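Local coordinates for thioredoxin (H-type,TRX-H) (Edwardsiella tarda, PDB 5ZF2), which acts as a thioredoxin-like effector of a fish pathogen, inhibiting ASK1-MAPK signalling to promote infection, with oxidoreductase chemistry probably inherited from the thioredoxin family, at residues V70-T75 with R87-T92; S1-S6 with D50-K55. All blocks are in the same frame, centred on the assembly; numbering follows the deposited sequence.

Contact 1. Residues V70-T75 with R87-T92; sequences VSQQST and RSIGET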
loop_
_atom_site.group_PDB
_atom_site.type_symbol
_atom_site.label_atom_id
_atom_site.label_comp_id
_atom_site.label_asym_id
_atom_site.label_seq_id
_atom_site.Cartn_x
_atom_site.Cartn_y
_atom_site.Cartn_z
ATOM N N VAL A 70 9.882 5.719 -4.749
ATOM C CA VAL A 70 9.969 5.250 -3.369
ATOM C C VAL A 70 11.430 5.096 -2.999
ATOM O O VAL A 70 12.177 4.397 -3.693
ATOM C CB VAL A 70 9.229 3.916 -3.176
ATOM C CG1 VAL A 70 9.532 3.323 -1.790
ATOM C CG2 VAL A 70 7.742 4.128 -3.367
ATOM N N SER A 71 11.834 5.731 -1.898
ATOM C CA SER A 71 13.195 5.605 -1.412
ATOM C C SER A 71 13.292 4.977 -0.031
ATOM O O SER A 71 14.408 4.719 0.425
ATOM C CB SER A 71 13.895 6.978 -1.391
ATOM O OG SER A 71 13.206 7.906 -0.560
ATOM N N GLN A 72 12.175 4.731 0.655
ATOM C CA GLN A 72 12.244 4.117 1.976
ATOM C C GLN A 72 11.198 3.020 2.104
ATOM O O GLN A 72 10.105 3.109 1.537
ATOM C CB GLN A 72 12.017 5.125 3.111
ATOM C CG GLN A 72 12.632 6.492 2.842
ATOM C CD GLN A 72 12.610 7.374 4.058
ATOM O OE1 GLN A 72 12.596 6.888 5.188
ATOM N NE2 GLN A 72 12.610 8.683 3.840
ATOM N N GLN A 73 11.542 2.003 2.886
ATOM C CA GLN A 73 10.553 1.039 3.329
ATOM C C GLN A 73 9.540 1.756 4.217
ATOM O O GLN A 73 9.778 2.869 4.692
ATOM C CB GLN A 73 11.237 -0.098 4.084
ATOM C CG GLN A 73 12.078 0.428 5.259
ATOM C CD GLN A 73 13.218 -0.500 5.669
ATOM O OE1 GLN A 73 13.541 -0.619 6.855
ATOM N NE2 GLN A 73 13.838 -1.150 4.687
ATOM N N SER A 74 8.401 1.108 4.434
ATOM C CA SER A 74 7.275 1.658 5.191
ATOM C C SER A 74 6.591 2.818 4.475
ATOM O O SER A 74 5.886 3.608 5.117
ATOM C CB SER A 74 7.681 2.071 6.617
ATOM O OG SER A 74 8.419 3.300 6.637
ATOM N N THR A 75 6.749 2.918 3.151
ATOM C CA THR A 75 6.017 3.901 2.352
ATOM C C THR A 75 4.677 3.301 1.943
ATOM O O THR A 75 4.620 2.139 1.509
ATOM C CB THR A 75 6.787 4.315 1.088
ATOM O OG1 THR A 75 8.071 4.844 1.435
ATOM C CG2 THR A 75 6.013 5.386 0.318
ATOM N N ARG A 87 0.488 9.967 -0.073
ATOM C CA ARG A 87 1.462 8.975 0.344
ATOM C C ARG A 87 1.890 9.307 1.770
ATOM O O ARG A 87 1.617 10.398 2.294
ATOM C CB ARG A 87 2.659 8.914 -0.621
ATOM C CG ARG A 87 3.527 10.184 -0.680
ATOM C CD ARG A 87 4.774 9.938 -1.542
ATOM N NE ARG A 87 4.418 9.528 -2.904
ATOM C CZ ARG A 87 5.179 8.748 -3.668
ATOM N NH1 ARG A 87 6.333 8.299 -3.186
ATOM N NH2 ARG A 87 4.784 8.410 -4.897
ATOM N N SER A 88 2.537 8.337 2.403
ATOM C CA SER A 88 2.867 8.390 3.820
ATOM C C SER A 88 4.091 7.516 4.040
ATOM O O SER A 88 4.194 6.445 3.427
ATOM C CB SER A 88 1.657 7.890 4.651
ATOM O OG SER A 88 2.026 7.637 6.001
ATOM N N ILE A 89 5.020 7.954 4.901
ATOM C CA ILE A 89 6.216 7.159 5.225
ATOM C C ILE A 89 6.320 6.981 6.741
ATOM O O ILE A 89 6.412 7.968 7.481
ATOM C CB ILE A 89 7.510 7.805 4.693
ATOM C CG1 ILE A 89 7.523 7.928 3.167
ATOM C CG2 ILE A 89 8.755 7.042 5.201
ATOM C CD1 ILE A 89 8.577 8.968 2.677
ATOM N N GLY A 90 6.353 5.738 7.200
ATOM C CA GLY A 90 6.682 5.456 8.581
ATOM C C GLY A 90 5.548 5.588 9.581
ATOM O O GLY A 90 5.786 5.416 10.783
ATOM N N GLU A 91 4.328 5.853 9.131
ATOM C CA GLU A 91 3.205 6.073 10.038
ATOM C C GLU A 91 2.798 4.793 10.753
ATOM O O GLU A 91 2.525 3.777 10.100
ATOM C CB GLU A 91 2.001 6.604 9.254
ATOM C CG GLU A 91 0.761 6.804 10.108
ATOM C CD GLU A 91 0.999 7.857 11.183
ATOM O OE1 GLU A 91 1.052 7.498 12.390
ATOM O OE2 GLU A 91 1.146 9.043 10.802
ATOM N N THR A 92 2.704 4.844 12.098
ATOM C CA THR A 92 2.242 3.674 12.848
ATOM C C THR A 92 1.083 3.960 13.798
ATOM O O THR A 92 0.699 3.067 14.564
ATOM C CB THR A 92 3.382 3.018 13.648
ATOM O OG1 THR A 92 3.906 3.951 14.596
ATOM C CG2 THR A 92 4.506 2.539 12.722
HETATM O O HOH W 1 3.479 5.275 6.126
#
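The carbonyl of Ser-74 takes the amide of Gly-90 as its hydrogen-bond donor (N to O 3.0 Å). The N-H points almost straight at the oxygen, 171° at the hydrogen, yet it comes from 40° above the carbonyl plane and so does not lie on a lone pair. A water also donates to this oxygen and accepts from the amide of Glu-91, while its bond to Ser-88 OG is 2.8 Å long. A weaker C-H contact joins Thr-75 CA to Ser-88 O at 3.3 Å, where Thr-75 and Ile-89 form an antiparallel non-hydrogen-bonded pair.

On the face bearing these two residues, their side chains run alongside each other, and Thr-75 OG1 rests 3.6 Å from Ile-89 CG1. The hydroxyl lies anti to its carbonyl carbon (chi1 -58°), which turns it back to donate to Gln-72 O at 2.7 Å. The extended Gln-72 chain crosses Ile-89 at about a right angle, its OE1 3.8 Å from CG2.

Ser-74 and Thr-75 both face Val-24, forming a G1 beta bulge. In thioredoxins a cis-proline usually precedes this strand; Ser-74 probably occupies that place. Carbon contact is mainly Ile-89 against Thr-75 and Gln-72, while one direct backbone bond and a water bridge taking in Ser-88 OG and Glu-91 N tie the turn, beside helix 30-43 at whose start the CxxC pattern lies, to the end of strand 83-89.

Contact 2. Residues S1-S6 with D50-K55; sequences SVEPYS and DLRVFK
Ser-1 meets Arg-52 through its hydroxyl: Arg-52 NE donates to Ser-1 OG at 2.9 Å, with OG close to the guanidinium plane, although the bond is bent to 138° at the hydrogen. The same hydroxyl donates to a water, 2.6 Å from OG. That water in turn donates to Glu-3 OE1 (2.7 Å) and to Val-53 O (2.8 Å), so it closes a polar network over the strand pair.

Glu-3 OE1 is gripped twice, by the water and by Arg-52 NH2. The latter forms a long salt bridge (NH2 to OE1 3.3 Å), reaching the syn side of a carboxylate turned 37° from the guanidinium. With CG lodged between the backbone N and the carbonyl carbon (chi1 68°), Glu-3 runs alongside Phe-54, and its CD approaches ring atom CE1 obliquely to 3.3 Å. Pro-4 O lies in the plane of that ring, at its edge.

The main chains are joined by five further hydrogen bonds. Ser-1 N donates to Leu-51 O, and Ser-1 O accepts from Val-53 N. Glu-3 is bonded through N to Val-53 O and through O to Lys-55 N, and Tyr-5 N closes the series on Lys-55 O at 2.8 Å. Arg-52 and Phe-54 turn their backbone bonds to strand 20-25. On the other face Val-2 packs beside Val-53 and against the bent Lys-55 chain, whose NZ has a long, weak ion pair with Glu-36; Phe-43 of helix 30-43 lies against both valines. Beyond the strand, Ser-6 OG caps helix 7-15 at Ala-9 N.

This parallel pairing of edge strand 2-4 with strand 52-57, covered by helices on both faces, belongs to the N-terminal beta-alpha-beta-alpha-beta half of the thioredoxin fold.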
loop_
_atom_site.group_PDB
_atom_site.type_symbol
_atom_site.label_atom_id
_atom_site.label_comp_id
_atom_site.label_asym_id
_atom_site.label_seq_id
_atom_site.Cartn_x
_atom_site.Cartn_y
_atom_site.Cartn_z
ATOM N N SER A 1 -8.651 -6.835 -1.166
ATOM C CA SER A 1 -7.705 -7.919 -1.429
ATOM C C SER A 1 -6.269 -7.472 -1.141
ATOM O O SER A 1 -5.980 -6.288 -1.146
ATOM C CB SER A 1 -7.806 -8.394 -2.884
ATOM O OG SER A 1 -7.451 -7.357 -3.786
ATOM N N VAL A 2 -5.381 -8.438 -0.915
ATOM C CA VAL A 2 -3.963 -8.195 -0.644
ATOM C C VAL A 2 -3.154 -9.171 -1.464
ATOM O O VAL A 2 -3.352 -10.385 -1.353
ATOM C CB VAL A 2 -3.611 -8.387 0.840
ATOM C CG1 VAL A 2 -2.127 -8.032 1.049
ATOM C CG2 VAL A 2 -4.541 -7.560 1.728
ATOM N N GLU A 3 -2.215 -8.676 -2.253
ATOM C CA GLU A 3 -1.458 -9.591 -3.089
ATOM C C GLU A 3 -0.066 -9.025 -3.298
ATOM O O GLU A 3 0.157 -7.824 -3.084
ATOM C CB GLU A 3 -2.177 -9.835 -4.425
ATOM C CG GLU A 3 -2.234 -8.648 -5.365
ATOM C CD GLU A 3 -3.417 -8.785 -6.350
ATOM O OE1 GLU A 3 -4.525 -8.263 -6.068
ATOM O OE2 GLU A 3 -3.247 -9.455 -7.391
ATOM N N PRO A 4 0.910 -9.860 -3.656
ATOM C CA PRO A 4 2.238 -9.348 -3.982
ATOM C C PRO A 4 2.163 -8.476 -5.219
ATOM O O PRO A 4 1.383 -8.738 -6.142
ATOM C CB PRO A 4 3.068 -10.614 -4.261
ATOM C CG PRO A 4 2.225 -11.754 -3.880
ATOM C CD PRO A 4 0.798 -11.313 -3.891
ATOM N N TYR A 5 2.998 -7.447 -5.242
ATOM C CA TYR A 5 3.095 -6.626 -6.435
ATOM C C TYR A 5 3.555 -7.460 -7.628
ATOM O O TYR A 5 4.524 -8.230 -7.545
ATOM C CB TYR A 5 4.065 -5.456 -6.239
ATOM C CG TYR A 5 4.189 -4.659 -7.509
ATOM C CD1 TYR A 5 3.281 -3.642 -7.810
ATOM C CD2 TYR A 5 5.159 -4.986 -8.455
ATOM C CE1 TYR A 5 3.378 -2.937 -8.999
ATOM C CE2 TYR A 5 5.251 -4.316 -9.629
ATOM C CZ TYR A 5 4.374 -3.286 -9.896
ATOM O OH TYR A 5 4.523 -2.632 -11.092
ATOM N N SER A 6 2.844 -7.285 -8.738
ATOM C CA SER A 6 3.297 -7.669 -10.064
ATOM C C SER A 6 2.790 -6.610 -11.020
ATOM O O SER A 6 1.786 -5.944 -10.742
ATOM C CB SER A 6 2.794 -9.056 -10.485
ATOM O OG SER A 6 1.411 -9.036 -10.798
ATOM N N ASP A 50 -13.462 -2.397 -1.408
ATOM C CA ASP A 50 -13.006 -2.339 -2.793
ATOM C C ASP A 50 -11.502 -2.134 -2.920
ATOM O O ASP A 50 -10.987 -2.089 -4.041
ATOM C CB ASP A 50 -13.723 -1.220 -3.543
ATOM C CG ASP A 50 -15.224 -1.467 -3.653
ATOM O OD1 ASP A 50 -15.638 -2.637 -3.823
ATOM O OD2 ASP A 50 -15.983 -0.493 -3.543
ATOM N N LEU A 51 -10.789 -2.012 -1.813
ATOM C CA LEU A 51 -9.387 -1.629 -1.878
ATOM C C LEU A 51 -8.554 -2.807 -2.371
ATOM O O LEU A 51 -8.748 -3.943 -1.939
ATOM C CB LEU A 51 -8.908 -1.170 -0.502
ATOM C CG LEU A 51 -7.457 -0.725 -0.403
ATOM C CD1 LEU A 51 -7.278 0.511 -1.196
ATOM C CD2 LEU A 51 -7.099 -0.453 1.083
ATOM N N ARG A 52 -7.650 -2.544 -3.299
ATOM C CA ARG A 52 -6.738 -3.548 -3.825
ATOM C C ARG A 52 -5.340 -3.182 -3.322
ATOM O O ARG A 52 -4.770 -2.176 -3.751
ATOM C CB ARG A 52 -6.781 -3.576 -5.349
ATOM C CG ARG A 52 -8.163 -3.659 -5.944
ATOM C CD ARG A 52 -8.733 -5.050 -5.781
ATOM N NE ARG A 52 -7.869 -6.074 -6.366
ATOM C CZ ARG A 52 -7.766 -6.335 -7.671
ATOM N NH1 ARG A 52 -8.473 -5.639 -8.565
ATOM N NH2 ARG A 52 -6.941 -7.294 -8.085
ATOM N N VAL A 53 -4.792 -4.002 -2.435
ATOM C CA VAL A 53 -3.499 -3.743 -1.792
ATOM C C VAL A 53 -2.428 -4.545 -2.505
ATOM O O VAL A 53 -2.609 -5.747 -2.745
ATOM C CB VAL A 53 -3.543 -4.116 -0.302
ATOM C CG1 VAL A 53 -2.168 -3.848 0.372
ATOM C CG2 VAL A 53 -4.691 -3.391 0.383
ATOM N N PHE A 54 -1.309 -3.889 -2.854
ATOM C CA PHE A 54 -0.161 -4.579 -3.425
ATOM C C PHE A 54 1.055 -4.397 -2.528
ATOM O O PHE A 54 1.442 -3.264 -2.223
ATOM C CB PHE A 54 0.143 -4.083 -4.838
ATOM C CG PHE A 54 -0.960 -4.368 -5.790
ATOM C CD1 PHE A 54 -1.016 -5.599 -6.444
ATOM C CD2 PHE A 54 -1.951 -3.432 -6.011
ATOM C CE1 PHE A 54 -2.045 -5.885 -7.309
ATOM C CE2 PHE A 54 -3.009 -3.721 -6.869
ATOM C CZ PHE A 54 -3.048 -4.954 -7.507
ATOM N N LYS A 55 1.653 -5.511 -2.116
ATOM C CA LYS A 55 2.842 -5.488 -1.279
ATOM C C LYS A 55 4.073 -5.486 -2.177
ATOM O O LYS A 55 4.308 -6.444 -2.929
ATOM C CB LYS A 55 2.855 -6.681 -0.324
ATOM C CG LYS A 55 1.654 -6.737 0.647
ATOM C CD LYS A 55 1.905 -5.960 1.943
ATOM C CE LYS A 55 0.766 -6.172 2.957
ATOM N NZ LYS A 55 0.697 -7.569 3.505
HETATM O O HOH W 2 -4.958 -6.655 -3.998
#

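In the fold
Contacts 1 and 2 engage opposite edges of one five-stranded mixed sheet, ordered 2-4, 52-57, 20-25, 75-80, 83-89. Their centres stand 16 Å apart on opposite sides of the chain's centre, and their nearest atoms are about 7 Å apart without touching. Strand 20-25 connects them: it bonds to Arg-52 and Phe-54 on one flank and, through Val-24, to Ser-74 and Thr-75 on the other. Contact 1 borders the presumed redox site, with Gln-73 against Cys-29 and Cys-32 of the CxxC pattern. In contact 2, Lys-55 meets Asp-23 and Tyr-25 of the neighbouring strand 20-25. Helix 30-43 reaches both contacts, through Cys-32 and Phe-43.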